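Local atomic coordinates of pyoverdine biosynthesis protein PvcB (PDB entry 4YLM), a protein that catalyses the iron- and 2-oxoglutarate-dependent oxidation of tyrosine isonitrile in the biosynthesis of paerucumarin. Residues 51-56 and 188-193; 47-52 and 280-285; 161-166 and 221-226. All blocks are in the same frame, centred on the assembly; numbering follows the deposited sequence.

Contact 1: residues 51-56 and 188-193; sequences LARSHH and PRREFP
Arg53, in the last turns of helix 45-55, faces Arg190 of an irregular loop, and their CA atoms, the nearest pair between the two backbones, are still 9.6 Å apart, a gap bridged from one side by the Arg190 side chain, which reaches a backbone oxygen. The Arg190 chain bends at CD (chi3 -76°) and presents the far end of the guanidinium to that single acceptor: NH1 and NH2 each lie 3.0 Å from Arg53 O. Because both nitrogens share one acceptor, neither bond is straight, with N-H...O angles of 138° and 137°. The oxygen meets them unevenly as well, since NH1 stands well above its carbonyl plane whereas NH2 is tilted only modestly from it.

The guanidinium is sandwiched. Arg53 CB lies 3.5 Å above one face, toward the rim, and on the opposite face Phe192 CE2 sits 3.6 Å above the plane, over its centre. Two bonds and two covered faces together limit both the position and the rotation of the group. His56 reaches the same corner, its CE1 4.2 Å from Phe192 CZ, and its ring edge is turned to Arg190 NH2.

Each arginine has its own acceptors: the extended Arg53 chain takes its guanidinium to salt bridges with Glu123 and Glu282, while Arg190 has Arg53 O and, in a weak, long ion pair, Asp255, which also accepts a bond from His56 ND1. Helical geometry ends at His56, where phi turns positive. Arg190 thus binds a backbone carbonyl of the helix's last turn from outside, tying the loop between strands 184-186 and 193-195 to the helix end in this TauD/TfdA-family oxygenase.

Contact 2: residues 47-52 and 280-285; sequences WLKGLA and HAEPAL
Lys49 on helix 45-55 and Glu282 at the corner of strand 272-286 meet through the outer parts of their side chains, which come from opposite directions. From CB, which points toward the strand, the lysine chain runs straight through CG to CD. Here CD comes within 3.9 Å of Glu282 OE2, a van der Waals contact of the methylene with a carboxylate oxygen. Beyond CD the chain bends (chi3 -65°), turning CE and then NZ off the initial line. The ammonium ends 3.9 Å from Glu282 OE1, a long salt bridge and therefore probably a modest electrostatic attraction. Each charged end has a stronger polar partner elsewhere: Lys49 NZ donates to the backbone oxygen of Phe79 and makes a cation-pi contact with its ring, while Glu282 OE2 is salt-bridged to Arg53, one turn further along the same helix. Glu282 therefore faces two positive side chains of helix 45-55. The lysine also packs on Phe124 of strand 120-131, which pairs antiparallel with strand 272-286, and Ala52 touches the same phenylalanine, so the helix lies against the sheet beside the corner at residues 282-283.

Contact 3: residues 161-166 and 221-226; sequences WRRASG and PEQRGE
The junction where helix 155-163 gives way to strand 165-169 is joined at the surface to the approach to helix 224-235 by one polar pair, Arg163 and Gln223. Arg163 NH2 lies 2.8 Å from Gln223 OE1, but the N-H...O angle is only 119°, so the hydrogen bond is weak. A second measurement points the same way: Arg163 NH2 is also 2.9 Å from Gln223 NE2, and two donors at this distance are unfavourable, which argues for a loose, imperfectly directed pair. The nitrogen approaches the amide head-on, almost in line with the CG-CD bond, between OE1 and NE2, instead of lining up on the oxygen.

The side chains cross at about a right angle, and the guanidinium and amide planes are 53° apart, which rules out a flat, paired arrangement. Arg163 reaches across because CG is set between the backbone N and the carbonyl carbon (chi1 45°), after which the chain runs extended to NE.

Strand 165-169 is the middle member of a three-stranded antiparallel sheet, between 178-182 and 215-217, and the two helices pack together beside it. Elsewhere at this junction the buried Trp161 packs on Leu227, Leu231 and Cys234 of helix 224-235 and hydrogen-bonds through NE1 to Ser230 OG. Gln223 packs on Leu160 of helix 155-163, and its OE1 also accepts the backbone N-H of Ala220, a second bond that helps orient the amide.

Overall arrangement
From the N terminus, helix 45-55 opens two loops. Residues 51-56 pair with 188-193, closing contact 1 after 131 intervening residues; 47-52 pair with 280-285, so contact 2 encloses nearly the whole remaining fold. Residues 161-166 fall inside the loop of contact 1, but 221-226 lie beyond it: contacts 1 and 3 cross, whereas contact 3 is nested within contact 2. Contacts 1 and 2 fasten helix 45-55 to the 188-193 loop and the corner of strand 272-286, and are joined by the Arg53-Glu282 salt bridge and a probable hydrogen bond from Arg189 NH1 to Pro283 O (2.7 Å). Contact 3, centred about 25 and about 32 Å from their centres, joins helix 155-163 to the approach to helix 224-235.

Contact 1: residues 51-56 and 188-193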
loop_
_atom_site.group_PDB
_atom_site.type_symbol
_atom_site.label_atom_id
_atom_site.label_comp_id
_atom_site.label_asym_id
_atom_site.label_seq_id
_atom_site.Cartn_x
_atom_site.Cartn_y
_atom_site.Cartn_z
ATOM N N LEU A 51 7.193 -3.236 1.868
ATOM C CA LEU A 51 8.339 -3.968 1.329
ATOM C C LEU A 51 9.319 -4.390 2.432
ATOM O O LEU A 51 9.846 -5.498 2.397
ATOM C CB LEU A 51 9.082 -3.134 0.279
ATOM C CG LEU A 51 8.313 -2.759 -0.996
ATOM C CD1 LEU A 51 9.143 -1.807 -1.863
ATOM C CD2 LEU A 51 7.881 -4.007 -1.773
ATOM N N ALA A 52 9.565 -3.505 3.398
ATOM C CA ALA A 52 10.466 -3.831 4.497
ATOM C C ALA A 52 9.933 -5.010 5.296
ATOM O O ALA A 52 10.695 -5.846 5.780
ATOM C CB ALA A 52 10.693 -2.609 5.413
ATOM N N ARG A 53 8.617 -5.090 5.435
ATOM C CA ARG A 53 8.043 -6.184 6.200
ATOM C C ARG A 53 8.147 -7.554 5.511
ATOM O O ARG A 53 8.211 -8.582 6.186
ATOM C CB ARG A 53 6.600 -5.865 6.581
ATOM C CG ARG A 53 6.532 -4.887 7.733
ATOM C CD ARG A 53 5.143 -4.290 7.892
ATOM N NE ARG A 53 5.064 -3.491 9.109
ATOM C CZ ARG A 53 4.295 -2.415 9.237
ATOM N NH1 ARG A 53 3.541 -2.017 8.217
ATOM N NH2 ARG A 53 4.289 -1.739 10.378
ATOM N N SER A 54 8.158 -7.573 4.179
ATOM C CA SER A 54 8.177 -8.859 3.460
ATOM C C SER A 54 9.575 -9.233 2.956
ATOM O O SER A 54 9.923 -10.411 2.886
ATOM C CB SER A 54 7.206 -8.821 2.281
ATOM O OG SER A 54 7.600 -7.774 1.395
ATOM N N HIS A 55 10.375 -8.226 2.610
ATOM C CA HIS A 55 11.736 -8.459 2.152
ATOM C C HIS A 55 12.749 -8.309 3.300
ATOM O O HIS A 55 13.901 -8.706 3.153
ATOM C CB HIS A 55 12.108 -7.485 1.036
ATOM C CG HIS A 55 11.310 -7.653 -0.225
ATOM N ND1 HIS A 55 11.591 -8.626 -1.161
ATOM C CD2 HIS A 55 10.268 -6.942 -0.722
ATOM C CE1 HIS A 55 10.750 -8.514 -2.174
ATOM N NE2 HIS A 55 9.929 -7.507 -1.928
ATOM N N HIS A 56 12.317 -7.692 4.405
ATOM C CA HIS A 56 13.107 -7.557 5.650
ATOM C C HIS A 56 14.268 -6.570 5.636
ATOM O O HIS A 56 14.631 -6.020 6.677
ATOM C CB HIS A 56 13.562 -8.934 6.182
ATOM C CG HIS A 56 12.446 -9.926 6.267
ATOM N ND1 HIS A 56 11.279 -9.668 6.955
ATOM C CD2 HIS A 56 12.302 -11.164 5.730
ATOM C CE1 HIS A 56 10.467 -10.706 6.846
ATOM N NE2 HIS A 56 11.061 -11.627 6.106
ATOM N N PRO A 188 6.143 -11.009 16.726
ATOM C CA PRO A 188 5.237 -10.462 17.745
ATOM C C PRO A 188 4.002 -9.741 17.197
ATOM O O PRO A 188 3.114 -9.410 17.981
ATOM C CB PRO A 188 6.138 -9.495 18.537
ATOM C CG PRO A 188 7.213 -9.095 17.546
ATOM C CD PRO A 188 7.463 -10.352 16.735
ATOM N N ARG A 189 3.929 -9.506 15.891
ATOM C CA ARG A 189 2.712 -8.935 15.311
ATOM C C ARG A 189 2.116 -9.854 14.254
ATOM O O ARG A 189 0.903 -9.933 14.114
ATOM C CB ARG A 189 2.987 -7.547 14.703
ATOM C CG ARG A 189 3.213 -6.466 15.756
ATOM C CD ARG A 189 1.920 -6.266 16.554
ATOM N NE ARG A 189 2.161 -5.704 17.882
ATOM C CZ ARG A 189 2.305 -4.406 18.111
ATOM N NH1 ARG A 189 2.225 -3.559 17.098
ATOM N NH2 ARG A 189 2.518 -3.957 19.349
ATOM N N ARG A 190 2.976 -10.573 13.539
ATOM C CA ARG A 190 2.559 -11.246 12.315
ATOM C C ARG A 190 2.674 -12.763 12.385
ATOM O O ARG A 190 2.435 -13.455 11.395
ATOM C CB ARG A 190 3.343 -10.683 11.126
ATOM C CG ARG A 190 3.018 -9.212 10.834
ATOM C CD ARG A 190 3.725 -8.763 9.563
ATOM N NE ARG A 190 5.153 -8.519 9.758
ATOM C CZ ARG A 190 6.084 -8.778 8.848
ATOM N NH1 ARG A 190 5.742 -9.345 7.698
ATOM N NH2 ARG A 190 7.360 -8.476 9.081
ATOM N N GLU A 191 3.057 -13.264 13.560
ATOM C CA GLU A 191 2.933 -14.685 13.910
ATOM C C GLU A 191 3.944 -15.675 13.341
ATOM O O GLU A 191 4.131 -16.747 13.920
ATOM C CB GLU A 191 1.512 -15.204 13.642
ATOM C CG GLU A 191 0.492 -14.700 14.635
ATOM C CD GLU A 191 0.751 -15.249 16.032
ATOM O OE1 GLU A 191 0.805 -16.492 16.192
ATOM O OE2 GLU A 191 0.924 -14.432 16.959
ATOM N N PHE A 192 4.599 -15.353 12.230
ATOM C CA PHE A 192 5.457 -16.363 11.599
ATOM C C PHE A 192 6.685 -16.677 12.450
ATOM O O PHE A 192 7.110 -15.848 13.248
ATOM C CB PHE A 192 5.851 -15.962 10.175
ATOM C CG PHE A 192 6.587 -14.646 10.084
ATOM C CD1 PHE A 192 7.967 -14.602 10.172
ATOM C CD2 PHE A 192 5.891 -13.457 9.887
ATOM C CE1 PHE A 192 8.656 -13.383 10.073
ATOM C CE2 PHE A 192 6.555 -12.243 9.791
ATOM C CZ PHE A 192 7.944 -12.204 9.877
ATOM N N PRO A 193 7.247 -17.888 12.293
ATOM C CA PRO A 193 8.417 -18.282 13.091
ATOM C C PRO A 193 9.656 -17.434 12.836
ATOM O O PRO A 193 10.031 -17.176 11.686
ATOM C CB PRO A 193 8.669 -19.739 12.656
ATOM C CG PRO A 193 7.326 -20.230 12.214
ATOM C CD PRO A 193 6.686 -19.028 11.539
#

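Contact 2: residues 47-52 and 280-285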
loop_
_atom_site.group_PDB
_atom_site.type_symbol
_atom_site.label_atom_id
_atom_site.label_comp_id
_atom_site.label_asym_id
_atom_site.label_seq_id
_atom_site.Cartn_x
_atom_site.Cartn_y
_atom_site.Cartn_z
ATOM N N TRP A 47 4.345 2.372 1.327
ATOM C CA TRP A 47 4.773 1.333 0.409
ATOM C C TRP A 47 6.125 0.733 0.845
ATOM O O TRP A 47 6.304 -0.486 0.844
ATOM C CB TRP A 47 4.863 1.921 -0.996
ATOM C CG TRP A 47 5.371 0.995 -2.037
ATOM C CD1 TRP A 47 4.714 -0.076 -2.584
ATOM C CD2 TRP A 47 6.633 1.080 -2.706
ATOM N NE1 TRP A 47 5.493 -0.651 -3.554
ATOM C CE2 TRP A 47 6.680 0.029 -3.640
ATOM C CE3 TRP A 47 7.724 1.951 -2.612
ATOM C CZ2 TRP A 47 7.781 -0.183 -4.473
ATOM C CZ3 TRP A 47 8.824 1.739 -3.445
ATOM C CH2 TRP A 47 8.838 0.673 -4.360
ATOM N N LEU A 48 7.070 1.591 1.215
ATOM C CA LEU A 48 8.376 1.128 1.675
ATOM C C LEU A 48 8.229 0.235 2.898
ATOM O O LEU A 48 8.908 -0.769 3.021
ATOM C CB LEU A 48 9.288 2.311 2.014
ATOM C CG LEU A 48 9.799 3.107 0.821
ATOM C CD1 LEU A 48 10.571 4.348 1.298
ATOM C CD2 LEU A 48 10.668 2.193 -0.049
ATOM N N LYS A 49 7.333 0.611 3.804
ATOM C CA LYS A 49 7.101 -0.156 5.026
ATOM C C LYS A 49 6.581 -1.572 4.706
ATOM O O LYS A 49 6.993 -2.556 5.332
ATOM C CB LYS A 49 6.080 0.586 5.893
ATOM C CG LYS A 49 6.368 0.563 7.370
ATOM C CD LYS A 49 5.319 1.353 8.166
ATOM C CE LYS A 49 5.350 2.848 7.842
ATOM N NZ LYS A 49 4.426 3.591 8.752
ATOM N N GLY A 50 5.672 -1.661 3.737
ATOM C CA GLY A 50 5.202 -2.947 3.243
ATOM C C GLY A 50 6.343 -3.812 2.716
ATOM O O GLY A 50 6.452 -4.987 3.070
ATOM N N LEU A 51 7.193 -3.236 1.868
ATOM C CA LEU A 51 8.339 -3.968 1.329
ATOM C C LEU A 51 9.319 -4.390 2.432
ATOM O O LEU A 51 9.846 -5.498 2.397
ATOM C CB LEU A 51 9.082 -3.134 0.279
ATOM C CG LEU A 51 8.313 -2.759 -0.996
ATOM C CD1 LEU A 51 9.143 -1.807 -1.863
ATOM C CD2 LEU A 51 7.881 -4.007 -1.773
ATOM N N ALA A 52 9.565 -3.505 3.398
ATOM C CA ALA A 52 10.466 -3.831 4.497
ATOM C C ALA A 52 9.933 -5.010 5.296
ATOM O O ALA A 52 10.695 -5.846 5.780
ATOM C CB ALA A 52 10.693 -2.609 5.413
ATOM N N HIS A 280 8.864 2.871 15.779
ATOM C CA HIS A 280 8.041 1.989 16.593
ATOM C C HIS A 280 7.219 1.061 15.709
ATOM O O HIS A 280 6.915 1.391 14.565
ATOM C CB HIS A 280 7.068 2.811 17.441
ATOM C CG HIS A 280 7.648 3.301 18.733
ATOM N ND1 HIS A 280 8.080 2.447 19.726
ATOM C CD2 HIS A 280 7.853 4.557 19.199
ATOM C CE1 HIS A 280 8.526 3.156 20.748
ATOM N NE2 HIS A 280 8.392 4.438 20.456
ATOM N N ALA A 281 6.872 -0.094 16.255
ATOM C CA ALA A 281 5.827 -0.941 15.688
ATOM C C ALA A 281 4.474 -0.221 15.772
ATOM O O ALA A 281 4.362 0.830 16.411
ATOM C CB ALA A 281 5.778 -2.287 16.440
ATOM N N GLU A 282 3.455 -0.780 15.120
ATOM C CA GLU A 282 2.140 -0.145 15.032
ATOM C C GLU A 282 1.087 -1.059 15.634
ATOM O O GLU A 282 0.619 -1.979 14.970
ATOM C CB GLU A 282 1.753 0.123 13.576
ATOM C CG GLU A 282 2.588 1.149 12.847
ATOM C CD GLU A 282 2.191 1.254 11.384
ATOM O OE1 GLU A 282 1.539 2.250 11.015
ATOM O OE2 GLU A 282 2.518 0.334 10.606
ATOM N N PRO A 283 0.715 -0.810 16.894
ATOM C CA PRO A 283 1.255 0.312 17.658
ATOM C C PRO A 283 2.517 -0.111 18.402
ATOM O O PRO A 283 2.972 -1.252 18.260
ATOM C CB PRO A 283 0.128 0.610 18.646
ATOM C CG PRO A 283 -0.426 -0.767 18.959
ATOM C CD PRO A 283 -0.287 -1.570 17.667
ATOM N N ALA A 284 3.073 0.795 19.199
ATOM C CA ALA A 284 4.352 0.526 19.859
ATOM C C ALA A 284 4.378 -0.848 20.524
ATOM O O ALA A 284 3.396 -1.280 21.121
ATOM C CB ALA A 284 4.693 1.632 20.858
ATOM N N LEU A 285 5.511 -1.536 20.422
ATOM C CA LEU A 285 5.619 -2.904 20.924
ATOM C C LEU A 285 6.269 -2.982 22.308
ATOM O O LEU A 285 7.473 -2.766 22.454
ATOM C CB LEU A 285 6.440 -3.763 19.952
ATOM C CG LEU A 285 6.777 -5.178 20.430
ATOM C CD1 LEU A 285 5.505 -5.958 20.715
ATOM C CD2 LEU A 285 7.645 -5.918 19.404
#

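Contact 3: residues 161-166 and 221-226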
loop_
_atom_site.group_PDB
_atom_site.type_symbol
_atom_site.label_atom_id
_atom_site.label_comp_id
_atom_site.label_asym_id
_atom_site.label_seq_id
_atom_site.Cartn_x
_atom_site.Cartn_y
_atom_site.Cartn_z
ATOM N N TRP A 161 16.953 -26.238 19.115
ATOM C CA TRP A 161 16.589 -24.818 19.177
ATOM C C TRP A 161 15.268 -24.616 19.893
ATOM O O TRP A 161 15.109 -23.683 20.689
ATOM C CB TRP A 161 16.474 -24.216 17.777
ATOM C CG TRP A 161 17.740 -24.194 17.005
ATOM C CD1 TRP A 161 18.951 -24.673 17.402
ATOM C CD2 TRP A 161 17.928 -23.659 15.688
ATOM N NE1 TRP A 161 19.883 -24.476 16.411
ATOM C CE2 TRP A 161 19.275 -23.858 15.347
ATOM C CE3 TRP A 161 17.081 -23.026 14.765
ATOM C CZ2 TRP A 161 19.800 -23.454 14.126
ATOM C CZ3 TRP A 161 17.603 -22.636 13.551
ATOM C CH2 TRP A 161 18.949 -22.842 13.243
ATOM N N ARG A 162 14.314 -25.494 19.602
ATOM C CA ARG A 162 12.959 -25.357 20.131
ATOM C C ARG A 162 12.846 -25.507 21.642
ATOM O O ARG A 162 11.878 -25.045 22.238
ATOM C CB ARG A 162 12.005 -26.333 19.438
ATOM C CG ARG A 162 11.656 -25.928 18.013
ATOM C CD ARG A 162 10.848 -27.006 17.326
ATOM N NE ARG A 162 10.344 -26.576 16.025
ATOM C CZ ARG A 162 10.020 -27.412 15.044
ATOM N NH1 ARG A 162 10.162 -28.721 15.212
ATOM N NH2 ARG A 162 9.560 -26.943 13.891
ATOM N N ARG A 163 13.813 -26.158 22.276
ATOM C CA ARG A 163 13.737 -26.254 23.732
ATOM C C ARG A 163 14.628 -25.241 24.454
ATOM O O ARG A 163 14.534 -25.076 25.672
ATOM C CB ARG A 163 13.929 -27.695 24.236
ATOM C CG ARG A 163 15.063 -28.488 23.604
ATOM C CD ARG A 163 14.946 -29.975 23.985
ATOM N NE ARG A 163 16.214 -30.695 23.854
ATOM C CZ ARG A 163 17.033 -30.968 24.869
ATOM N NH1 ARG A 163 16.722 -30.592 26.104
ATOM N NH2 ARG A 163 18.167 -31.625 24.651
ATOM N N ALA A 164 15.446 -24.523 23.686
ATOM C CA ALA A 164 16.395 -23.567 24.249
ATOM C C ALA A 164 15.818 -22.168 24.502
ATOM O O ALA A 164 14.973 -21.679 23.751
ATOM C CB ALA A 164 17.636 -23.475 23.365
ATOM N N SER A 165 16.300 -21.541 25.571
ATOM C CA SER A 165 15.971 -20.167 25.933
ATOM C C SER A 165 17.267 -19.436 26.250
ATOM O O SER A 165 18.203 -20.032 26.794
ATOM C CB SER A 165 15.085 -20.133 27.178
ATOM O OG SER A 165 13.714 -20.214 26.841
ATOM N N GLY A 166 17.317 -18.148 25.919
ATOM C CA GLY A 166 18.474 -17.325 26.210
ATOM C C GLY A 166 18.208 -16.396 27.377
ATOM O O GLY A 166 17.119 -15.832 27.483
ATOM N N PRO A 221 23.739 -28.641 29.782
ATOM C CA PRO A 221 24.957 -27.833 29.665
ATOM C C PRO A 221 25.903 -28.391 28.609
ATOM O O PRO A 221 26.587 -27.624 27.928
ATOM C CB PRO A 221 25.586 -27.951 31.056
ATOM C CG PRO A 221 24.434 -28.189 31.961
ATOM C CD PRO A 221 23.479 -29.048 31.173
ATOM N N GLU A 222 25.927 -29.712 28.472
ATOM C CA GLU A 222 26.759 -30.356 27.461
ATOM C C GLU A 222 26.299 -30.003 26.049
ATOM O O GLU A 222 27.030 -30.211 25.079
ATOM C CB GLU A 222 26.752 -31.878 27.639
ATOM C CG GLU A 222 27.278 -32.357 28.979
ATOM C CD GLU A 222 26.219 -32.347 30.067
ATOM O OE1 GLU A 222 26.594 -32.229 31.255
ATOM O OE2 GLU A 222 25.018 -32.469 29.735
ATOM N N GLN A 223 25.087 -29.467 25.937
ATOM C CA GLN A 223 24.524 -29.134 24.632
ATOM C C GLN A 223 24.692 -27.666 24.233
ATOM O O GLN A 223 24.374 -27.292 23.103
ATOM C CB GLN A 223 23.049 -29.527 24.574
ATOM C CG GLN A 223 22.826 -31.006 24.369
ATOM C CD GLN A 223 21.386 -31.386 24.568
ATOM O OE1 GLN A 223 20.724 -30.886 25.479
ATOM N NE2 GLN A 223 20.881 -32.260 23.709
ATOM N N ARG A 224 25.190 -26.843 25.153
ATOM C CA ARG A 224 25.444 -25.435 24.859
ATOM C C ARG A 224 26.299 -25.274 23.609
ATOM O O ARG A 224 25.983 -24.482 22.718
ATOM C CB ARG A 224 26.139 -24.748 26.034
ATOM C CG ARG A 224 26.630 -23.338 25.707
ATOM C CD ARG A 224 27.637 -22.833 26.737
ATOM N NE ARG A 224 28.075 -21.469 26.447
ATOM C CZ ARG A 224 27.457 -20.380 26.895
ATOM N NH1 ARG A 224 26.370 -20.495 27.653
ATOM N NH2 ARG A 224 27.920 -19.179 26.582
ATOM N N GLY A 225 27.395 -26.019 23.554
ATOM C CA GLY A 225 28.316 -25.930 22.437
ATOM C C GLY A 225 27.643 -26.195 21.102
ATOM O O GLY A 225 27.957 -25.550 20.102
ATOM N N GLU A 226 26.707 -27.138 21.084
ATOM C CA GLU A 226 26.051 -27.519 19.842
ATOM C C GLU A 226 24.948 -26.535 19.446
ATOM O O GLU A 226 24.684 -26.332 18.262
ATOM C CB GLU A 226 25.486 -28.935 19.933
ATOM C CG GLU A 226 24.872 -29.425 18.621
ATOM C CD GLU A 226 25.777 -29.169 17.416
ATOM O OE1 GLU A 226 27.018 -29.299 17.550
ATOM O OE2 GLU A 226 25.249 -28.830 16.332
#